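Local coordinates for protein acyl-ACP thioesterase (PDB 2ESS) that probably hydrolyses the thioester of fatty acyl-acyl carrier proteins, releasing free fatty acids, and binds calcium ions, at residues H175-S178 against I179-I182. Numbering follows the deposited sequence. Where two conformers were deposited one is given.
Sequences HVNS and IRYI. With CA (calcium ion), chain B.
Asn177 caps the first turn of helix 178-186 through the amides of Ile179 and Arg180. From CB its side chain leads to CG, which lies between the backbone N and the carbonyl carbon (chi1 87°), a torsion that swings the amide round to the start of the helix, where CG meets the Arg180 CG methylene. There Asn177 OD1 accepts from Arg180 N at 3.0 Å, the donor tilted 35° from the carbonyl plane, and more weakly from Ile179 N at 2.9 Å. Asparagine suits the N-cap because its short arm offers an acceptor to amides that have no preceding helical carbonyl. Asn177 ND2, on the other branch, donates one N-H to a water that also accepts from Arg180 NE, 3.1 Å away, while the same Arg180 CG methylene packs against the amide, 3.7 Å from Asn177 ND2.

In this HotDog-family domain the capped helix packs against strand 199-206, and the loop leading into it carries a calcium site. His175 NE2 binds the calcium ion at 2.3 Å, with Asp171 and a water as further ligands; that water accepts from Ser178 N, linking the metal to the helix start.

The Tyr181 ring, which also touches Met204 of that strand, has Val176 CG1 over the centre of one face, a CH-pi contact 3.8 Å from the centroid and 11° off the normal. A branched valine suits the place because it can set one apolar methyl over the ring. Tyrosine adds a hydroxyl that hydrogen-bonds Ser210 and donates a hydrogen bond to a water, itself donating to Val176 O at 2.8 Å.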
loop_
_atom_site.group_PDB
_atom_site.type_symbol
_atom_site.label_atom_id
_atom_site.label_comp_id
_atom_site.label_asym_id
_atom_site.label_seq_id
_atom_site.Cartn_x
_atom_site.Cartn_y
_atom_site.Cartn_z
ATOM N N HIS A 175 6.858 -10.015 -11.421
ATOM C CA HIS A 175 7.961 -9.070 -11.335
ATOM C C HIS A 175 7.737 -8.027 -10.248
ATOM O O HIS A 175 6.643 -7.856 -9.720
ATOM C CB HIS A 175 8.304 -8.443 -12.695
ATOM C CG HIS A 175 7.146 -7.777 -13.364
ATOM N ND1 HIS A 175 6.735 -8.101 -14.639
ATOM C CD2 HIS A 175 6.318 -6.797 -12.936
ATOM C CE1 HIS A 175 5.697 -7.351 -14.967
ATOM N NE2 HIS A 175 5.418 -6.558 -13.948
ATOM N N VAL A 176 8.837 -7.392 -9.875
ATOM C CA VAL A 176 8.814 -6.320 -8.934
ATOM C C VAL A 176 7.963 -5.209 -9.504
ATOM O O VAL A 176 8.166 -4.768 -10.629
ATOM C CB VAL A 176 10.233 -5.824 -8.598
ATOM C CG1 VAL A 176 10.148 -4.559 -7.716
ATOM C CG2 VAL A 176 10.955 -6.892 -7.916
ATOM N N ASN A 177 6.978 -4.772 -8.735
ATOM C CA ASN A 177 6.007 -3.861 -9.273
ATOM C C ASN A 177 6.518 -2.408 -9.296
ATOM O O ASN A 177 7.480 -2.040 -8.599
ATOM C CB ASN A 177 4.597 -4.127 -8.669
ATOM C CG ASN A 177 4.327 -3.399 -7.380
ATOM O OD1 ASN A 177 4.679 -2.258 -7.237
ATOM N ND2 ASN A 177 3.598 -4.052 -6.456
ATOM N N SER A 178 5.909 -1.627 -10.180
ATOM C CA SER A 178 6.263 -0.237 -10.418
ATOM C C SER A 178 6.382 0.622 -9.167
ATOM O O SER A 178 7.295 1.464 -9.045
ATOM C CB SER A 178 5.171 0.394 -11.284
ATOM O OG SER A 178 5.051 -0.287 -12.494
ATOM N N ILE A 179 5.443 0.405 -8.242
ATOM C CA ILE A 179 5.341 1.184 -7.019
ATOM C C ILE A 179 6.383 0.778 -5.992
ATOM O O ILE A 179 6.867 1.609 -5.234
ATOM C CB ILE A 179 3.917 1.044 -6.412
ATOM C CG1 ILE A 179 2.883 1.514 -7.421
ATOM C CG2 ILE A 179 3.763 1.867 -5.161
ATOM C CD1 ILE A 179 3.214 2.835 -8.047
ATOM N N ARG A 180 6.721 -0.503 -5.946
ATOM C CA ARG A 180 7.712 -0.974 -5.016
ATOM C C ARG A 180 9.071 -0.389 -5.338
ATOM O O ARG A 180 9.817 -0.081 -4.426
ATOM C CB ARG A 180 7.772 -2.500 -5.013
ATOM C CG ARG A 180 6.523 -3.120 -4.391
ATOM C CD ARG A 180 6.565 -2.978 -2.897
ATOM N NE ARG A 180 5.254 -3.181 -2.303
ATOM C CZ ARG A 180 5.040 -3.206 -0.984
ATOM N NH1 ARG A 180 6.056 -3.066 -0.134
ATOM N NH2 ARG A 180 3.814 -3.392 -0.512
ATOM N N TYR A 181 9.386 -0.182 -6.619
ATOM C CA TYR A 181 10.630 0.514 -6.943
ATOM C C TYR A 181 10.683 1.931 -6.371
ATOM O O TYR A 181 11.736 2.365 -5.925
ATOM C CB TYR A 181 10.843 0.606 -8.431
ATOM C CG TYR A 181 11.223 -0.657 -9.152
ATOM C CD1 TYR A 181 12.458 -1.298 -8.928
ATOM C CD2 TYR A 181 10.377 -1.193 -10.112
ATOM C CE1 TYR A 181 12.824 -2.450 -9.652
ATOM C CE2 TYR A 181 10.738 -2.335 -10.835
ATOM C CZ TYR A 181 11.961 -2.952 -10.613
ATOM O OH TYR A 181 12.250 -4.068 -11.387
ATOM N N ILE A 182 9.569 2.657 -6.462
ATOM C CA ILE A 182 9.454 4.002 -5.880
ATOM C C ILE A 182 9.752 3.997 -4.382
ATOM O O ILE A 182 10.597 4.778 -3.910
ATOM C CB ILE A 182 8.061 4.616 -6.140
ATOM C CG1 ILE A 182 7.850 4.787 -7.656
ATOM C CG2 ILE A 182 7.921 5.967 -5.428
ATOM C CD1 ILE A 182 6.456 5.375 -8.046
HETATM CA CA CA B . 3.782 -5.232 -13.025
HETATM O O HOH W 1 10.265 -5.281 -12.387
HETATM O O HOH W 2 2.719 -2.816 -3.987
HETATM O O HOH W 3 4.198 -3.156 -12.385
#